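Long-range contacts in Protease/Reverse transcriptase/ribonuclease H (Eastern chimpanzee simian foamy virus, PDB 7KSF), which copies viral RNA into DNA and degrades the RNA strand through its ribonuclease H, and carries an aspartic protease domain that probably cleaves viral polyproteins: residues A[194-199]-A[212-217]; A[157-162]-A[217-222]. The protein carries 1 engineered substitution. One frame throughout, in Å; residues are numbered along the deposited sequence.

Contact 1 of 2, residues A[194-199]-A[212-217]; sequences MNTPVY and LDYREV
Val198 and Leu212 face each other as an antiparallel non-hydrogen-bonded pair at the open end of a two-stranded beta hairpin, strands 198-202 and 208-212, consistent with the fingers hairpin of reverse transcriptases. CD2 of Leu212 lies against CB of Val198 at 4.0 Å. One residue on, the backbone N-H of Asp213 reaches the carbonyl O of Pro197 at 3.0 Å, with an N-H...O angle of 158°, and extends the pairing past the strand ends.

The tightly packed part surrounds Thr196, which is buried together with Asp213 and Tyr214. Its CG2 lies 3.3 Å from the backbone O of Asp213, while OG1 meets the edge of the Tyr214 ring, near the ring plane. Leu212 CB sits above one face of that ring, offset toward the rim, and Trp277 of strand 273-277 packs on both Leu212 and Tyr214. Further along, the Met194 side chain bends at chi2 (52°) and lays CE beside Val217 CG2, 3.6 Å away.

The solvent side is looser. Next to Val217, Glu216 offers Met194 its CB, then leads its carboxylate away to a salt bridge with Lys219. Near the Tyr199 end, partly exposed Arg215 does not touch 194-199 but holds Asp213 through NE and OD1 at 2.7 Å. The Asp213 carboxylate plane is turned 69° from the Tyr199 ring, and Asp213 CB touches this ring in plane at its edge, 3.7 Å from CE2.

Contact 2 of 2, residues A[157-162]-A[217-222]; sequences PPRPQK and VNKTIP
Pro158 and Val217 bring the two backbones nearest each other, with 5.9 Å between their CA atoms. The segment 157-162 is extended throughout, neither helix nor strand; it comes closest to 217-222 at Pro158 and then diverges. The second segment instead curls tightly: the carbonyl O of Val217 accepts bonds from the backbone N atoms of both Thr220 and Ile221, each at 3.0 Å, and this turn presents Val217, Lys219 and Thr220 to the extended chain.

Around Pro158 the side chains meet by van der Waals contact. OG1 of Thr220 stands over one face of the Pro158 ring, 3.4 Å from CB and at similar distances from the other ring atoms. A chi1 of -73° turns OG1 over the ring, with the methyl CG2 off to its CD end, 3.9 Å from that atom. On the neighbouring part of the same ring, CG reaches CG2 of Val217 at 4.3 Å.

The arrangement lays the connection between helices 117-129 and 171-184 against the end of the short helix 215-218 and the turn that follows it. If the preceding hairpin is that of the polymerase fingers, as seems likely, this subdomain is completed by chain from well before the hairpin. Behind the turn, Asn218 ND2 bonds to the carbonyl O of Gly283, and Ile221 packs on Leu285.

At the exposed margin the side chains of Arg159 and Lys219 cross at about a right angle, with NH1 and NZ 3.9 Å apart. Lys219 NZ is paired with Glu216, whose negative charge probably eases the closeness of the two cations. Arg159 touches a crystal neighbour as well, and its pose may owe something to the lattice.

How the contacts relate
Contact 1 is the buried one and contact 2 lies at the surface, yet their centres are only 8 Å apart and they share Val217 and the short helix 215-218. Along the chain, contact 1 is nested inside the loop that contact 2 closes. Segment 157-162 also meets 194-199 directly, where Gln161 N lies 2.9 Å from Asn195 O, a probable hydrogen bond, and the sulfur of Met194 packs on the backbone of Arg159 and Pro160. Their chemistry follows their place: contact 1 combines strand pairing with apolar and aromatic packing and keeps its charges paired at its edge, whereas contact 2 rests on a proline ring, lacks hydrogen bonds between its segments and brings two like charges together.

Contact 1 of 2, residues A[194-199]-A[212-217]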
loop_
_atom_site.group_PDB
_atom_site.type_symbol
_atom_site.label_atom_id
_atom_site.label_comp_id
_atom_site.label_asym_id
_atom_site.label_seq_id
_atom_site.Cartn_x
_atom_site.Cartn_y
_atom_site.Cartn_z
ATOM N N MET A 194 -24.953 -23.209 8.951
ATOM C CA MET A 194 -24.637 -21.794 8.845
ATOM C C MET A 194 -24.446 -21.395 7.388
ATOM O O MET A 194 -23.954 -22.180 6.574
ATOM C CB MET A 194 -23.372 -21.467 9.642
ATOM C CG MET A 194 -22.995 -19.997 9.633
ATOM S SD MET A 194 -24.383 -18.960 10.132
ATOM C CE MET A 194 -23.670 -17.323 9.997
ATOM N N ASN A 195 -24.844 -20.168 7.063
ATOM C CA ASN A 195 -24.599 -19.589 5.753
ATOM C C ASN A 195 -24.150 -18.149 5.928
ATOM O O ASN A 195 -24.643 -17.438 6.809
ATOM C CB ASN A 195 -25.845 -19.635 4.868
ATOM C CG ASN A 195 -25.534 -19.345 3.418
ATOM O OD1 ASN A 195 -25.301 -20.261 2.632
ATOM N ND2 ASN A 195 -25.522 -18.068 3.053
ATOM N N THR A 196 -23.217 -17.719 5.080
ATOM C CA THR A 196 -22.605 -16.407 5.169
ATOM C C THR A 196 -22.869 -15.605 3.901
ATOM O O THR A 196 -22.735 -16.140 2.795
ATOM C CB THR A 196 -21.087 -16.535 5.396
ATOM O OG1 THR A 196 -20.835 -16.972 6.737
ATOM C CG2 THR A 196 -20.383 -15.208 5.163
ATOM N N PRO A 197 -23.249 -14.334 4.022
ATOM C CA PRO A 197 -23.442 -13.516 2.823
ATOM C C PRO A 197 -22.123 -13.272 2.111
ATOM O O PRO A 197 -21.063 -13.166 2.733
ATOM C CB PRO A 197 -24.024 -12.204 3.371
ATOM C CG PRO A 197 -24.498 -12.529 4.748
ATOM C CD PRO A 197 -23.576 -13.595 5.249
ATOM N N VAL A 198 -22.204 -13.188 0.785
ATOM C CA VAL A 198 -21.050 -12.936 -0.068
ATOM C C VAL A 198 -21.298 -11.651 -0.846
ATOM O O VAL A 198 -22.415 -11.403 -1.314
ATOM C CB VAL A 198 -20.769 -14.125 -1.015
ATOM C CG1 VAL A 198 -21.958 -14.382 -1.930
ATOM C CG2 VAL A 198 -19.506 -13.881 -1.824
ATOM N N TYR A 199 -20.261 -10.821 -0.958
ATOM C CA TYR A 199 -20.351 -9.536 -1.631
ATOM C C TYR A 199 -19.239 -9.398 -2.659
ATOM O O TYR A 199 -18.115 -9.861 -2.426
ATOM C CB TYR A 199 -20.254 -8.383 -0.627
ATOM C CG TYR A 199 -21.406 -8.309 0.340
ATOM C CD1 TYR A 199 -22.563 -7.618 0.015
ATOM C CD2 TYR A 199 -21.338 -8.926 1.581
ATOM C CE1 TYR A 199 -23.621 -7.544 0.897
ATOM C CE2 TYR A 199 -22.391 -8.860 2.470
ATOM C CZ TYR A 199 -23.531 -8.168 2.124
ATOM O OH TYR A 199 -24.588 -8.096 3.004
ATOM N N LEU A 212 -16.630 -11.990 1.984
ATOM C CA LEU A 212 -17.546 -12.693 2.871
ATOM C C LEU A 212 -17.859 -11.832 4.087
ATOM O O LEU A 212 -16.990 -11.115 4.598
ATOM C CB LEU A 212 -16.957 -14.029 3.315
ATOM C CG LEU A 212 -16.828 -15.070 2.204
ATOM C CD1 LEU A 212 -16.074 -16.283 2.704
ATOM C CD2 LEU A 212 -18.201 -15.471 1.688
ATOM N N ASP A 213 -19.104 -11.912 4.552
ATOM C CA ASP A 213 -19.579 -11.132 5.693
ATOM C C ASP A 213 -19.632 -12.061 6.903
ATOM O O ASP A 213 -20.656 -12.677 7.195
ATOM C CB ASP A 213 -20.939 -10.517 5.389
ATOM C CG ASP A 213 -21.378 -9.529 6.445
ATOM O OD1 ASP A 213 -20.496 -8.945 7.101
ATOM O OD2 ASP A 213 -22.600 -9.333 6.614
ATOM N N TYR A 214 -18.510 -12.147 7.620
ATOM C CA TYR A 214 -18.339 -13.102 8.705
ATOM C C TYR A 214 -18.597 -12.509 10.082
ATOM O O TYR A 214 -18.344 -13.177 11.089
ATOM C CB TYR A 214 -16.929 -13.698 8.658
ATOM C CG TYR A 214 -16.810 -14.911 7.771
ATOM C CD1 TYR A 214 -17.838 -15.843 7.698
ATOM C CD2 TYR A 214 -15.673 -15.131 7.008
ATOM C CE1 TYR A 214 -17.734 -16.955 6.894
ATOM C CE2 TYR A 214 -15.560 -16.241 6.200
ATOM C CZ TYR A 214 -16.594 -17.148 6.145
ATOM O OH TYR A 214 -16.491 -18.256 5.340
ATOM N N ARG A 215 -19.101 -11.273 10.160
ATOM C CA ARG A 215 -19.333 -10.659 11.461
ATOM C C ARG A 215 -20.457 -11.338 12.232
ATOM O O ARG A 215 -20.583 -11.116 13.440
ATOM C CB ARG A 215 -19.628 -9.165 11.298
ATOM C CG ARG A 215 -20.690 -8.834 10.265
ATOM C CD ARG A 215 -20.650 -7.355 9.895
ATOM N NE ARG A 215 -21.487 -7.052 8.736
ATOM C CZ ARG A 215 -21.512 -5.875 8.120
ATOM N NH1 ARG A 215 -20.740 -4.885 8.548
ATOM N NH2 ARG A 215 -22.304 -5.686 7.071
ATOM N N GLU A 216 -21.273 -12.158 11.567
ATOM C CA GLU A 216 -22.295 -12.920 12.272
ATOM C C GLU A 216 -21.695 -14.116 12.999
ATOM O O GLU A 216 -22.163 -14.489 14.079
ATOM C CB GLU A 216 -23.382 -13.376 11.297
ATOM C CG GLU A 216 -24.225 -12.238 10.758
ATOM C CD GLU A 216 -24.952 -11.491 11.858
ATOM O OE1 GLU A 216 -25.389 -12.139 12.833
ATOM O OE2 GLU A 216 -25.080 -10.251 11.753
ATOM N N VAL A 217 -20.664 -14.732 12.417
ATOM C CA VAL A 217 -20.008 -15.848 13.085
ATOM C C VAL A 217 -19.044 -15.351 14.156
ATOM O O VAL A 217 -18.848 -16.018 15.178
ATOM C CB VAL A 217 -19.293 -16.734 12.052
ATOM C CG1 VAL A 217 -18.804 -18.018 12.696
ATOM C CG2 VAL A 217 -20.217 -17.040 10.886
#

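Contact 2 of 2, residues A[157-162]-A[217-222]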
loop_
_atom_site.group_PDB
_atom_site.type_symbol
_atom_site.label_atom_id
_atom_site.label_comp_id
_atom_site.label_asym_id
_atom_site.label_seq_id
_atom_site.Cartn_x
_atom_site.Cartn_y
_atom_site.Cartn_z
ATOM N N PRO A 157 -24.410 -21.841 18.326
ATOM C CA PRO A 157 -24.004 -21.482 16.964
ATOM C C PRO A 157 -24.793 -20.291 16.451
ATOM O O PRO A 157 -25.881 -19.988 16.962
ATOM C CB PRO A 157 -24.326 -22.750 16.162
ATOM C CG PRO A 157 -25.455 -23.368 16.899
ATOM C CD PRO A 157 -25.217 -23.074 18.356
ATOM N N PRO A 158 -24.280 -19.596 15.444
ATOM C CA PRO A 158 -24.993 -18.447 14.879
ATOM C C PRO A 158 -26.080 -18.899 13.908
ATOM O O PRO A 158 -26.231 -20.079 13.601
ATOM C CB PRO A 158 -23.887 -17.673 14.163
ATOM C CG PRO A 158 -22.942 -18.732 13.730
ATOM C CD PRO A 158 -22.954 -19.774 14.824
ATOM N N ARG A 159 -26.852 -17.903 13.407
ATOM C CA ARG A 159 -27.970 -18.206 12.526
ATOM C C ARG A 159 -27.584 -18.024 11.066
ATOM O O ARG A 159 -26.878 -17.068 10.722
ATOM C CB ARG A 159 -29.174 -17.315 12.851
ATOM C CG ARG A 159 -28.880 -15.820 12.881
ATOM C CD ARG A 159 -30.142 -15.010 13.163
ATOM N NE ARG A 159 -30.714 -15.294 14.478
ATOM C CZ ARG A 159 -30.494 -14.561 15.565
ATOM N NH1 ARG A 159 -29.713 -13.490 15.502
ATOM N NH2 ARG A 159 -31.055 -14.898 16.720
ATOM N N PRO A 160 -28.029 -18.929 10.196
ATOM C CA PRO A 160 -27.682 -18.821 8.774
ATOM C C PRO A 160 -28.286 -17.579 8.137
ATOM O O PRO A 160 -29.446 -17.233 8.372
ATOM C CB PRO A 160 -28.265 -20.103 8.167
ATOM C CG PRO A 160 -29.303 -20.556 9.146
ATOM C CD PRO A 160 -28.811 -20.141 10.493
ATOM N N GLN A 161 -27.480 -16.913 7.319
ATOM C CA GLN A 161 -27.918 -15.718 6.615
ATOM C C GLN A 161 -28.410 -16.086 5.223
ATOM O O GLN A 161 -27.794 -16.899 4.527
ATOM C CB GLN A 161 -26.782 -14.703 6.516
ATOM C CG GLN A 161 -26.465 -14.000 7.821
ATOM C CD GLN A 161 -27.517 -12.973 8.192
ATOM O OE1 GLN A 161 -28.165 -12.389 7.321
ATOM N NE2 GLN A 161 -27.696 -12.754 9.489
ATOM N N LYS A 162 -29.530 -15.495 4.829
ATOM C CA LYS A 162 -30.016 -15.668 3.471
ATOM C C LYS A 162 -29.118 -14.917 2.499
ATOM O O LYS A 162 -28.648 -13.813 2.789
ATOM C CB LYS A 162 -31.458 -15.178 3.359
ATOM C CG LYS A 162 -32.463 -16.025 4.122
ATOM C CD LYS A 162 -33.877 -15.542 3.857
ATOM C CE LYS A 162 -34.911 -16.499 4.413
ATOM N NZ LYS A 162 -36.275 -16.064 4.019
ATOM N N VAL A 217 -20.664 -14.732 12.417
ATOM C CA VAL A 217 -20.008 -15.848 13.085
ATOM C C VAL A 217 -19.044 -15.351 14.156
ATOM O O VAL A 217 -18.848 -16.018 15.178
ATOM C CB VAL A 217 -19.293 -16.734 12.052
ATOM C CG1 VAL A 217 -18.804 -18.018 12.696
ATOM C CG2 VAL A 217 -20.217 -17.040 10.886
ATOM N N ASN A 218 -18.441 -14.175 13.955
ATOM C CA ASN A 218 -17.442 -13.687 14.898
ATOM C C ASN A 218 -18.057 -13.311 16.241
ATOM O O ASN A 218 -17.397 -13.442 17.278
ATOM C CB ASN A 218 -16.698 -12.497 14.292
ATOM C CG ASN A 218 -16.036 -12.835 12.970
ATOM O OD1 ASN A 218 -15.761 -14.000 12.681
ATOM N ND2 ASN A 218 -15.785 -11.817 12.155
ATOM N N LYS A 219 -19.310 -12.839 16.248
ATOM C CA LYS A 219 -19.998 -12.579 17.508
ATOM C C LYS A 219 -20.212 -13.858 18.310
ATOM O O LYS A 219 -20.359 -13.793 19.535
ATOM C CB LYS A 219 -21.343 -11.897 17.246
ATOM C CG LYS A 219 -22.423 -12.847 16.751
ATOM C CD LYS A 219 -23.707 -12.110 16.405
ATOM C CE LYS A 219 -24.777 -13.077 15.922
ATOM N NZ LYS A 219 -26.016 -12.370 15.496
ATOM N N THR A 220 -20.229 -15.012 17.640
ATOM C CA THR A 220 -20.393 -16.290 18.322
ATOM C C THR A 220 -19.065 -16.804 18.861
ATOM O O THR A 220 -18.961 -17.168 20.037
ATOM C CB THR A 220 -21.007 -17.313 17.367
ATOM O OG1 THR A 220 -22.393 -17.011 17.158
ATOM C CG2 THR A 220 -20.871 -18.720 17.929
ATOM N N ILE A 221 -18.055 -16.836 17.986
ATOM C CA ILE A 221 -16.695 -17.327 18.361
ATOM C C ILE A 221 -16.065 -16.342 19.356
ATOM O O ILE A 221 -15.927 -15.155 19.002
ATOM C CB ILE A 221 -15.815 -17.513 17.108
ATOM C CG1 ILE A 221 -16.068 -18.863 16.432
ATOM C CG2 ILE A 221 -14.344 -17.318 17.449
ATOM C CD1 ILE A 221 -17.483 -19.046 15.942
ATOM N N PRO A 222 -15.683 -16.782 20.576
ATOM C CA PRO A 222 -15.069 -15.892 21.564
ATOM C C PRO A 222 -13.572 -15.703 21.281
ATOM O O PRO A 222 -12.992 -16.549 20.624
ATOM C CB PRO A 222 -15.261 -16.670 22.874
ATOM C CG PRO A 222 -15.190 -18.119 22.446
ATOM C CD PRO A 222 -15.827 -18.153 21.073
#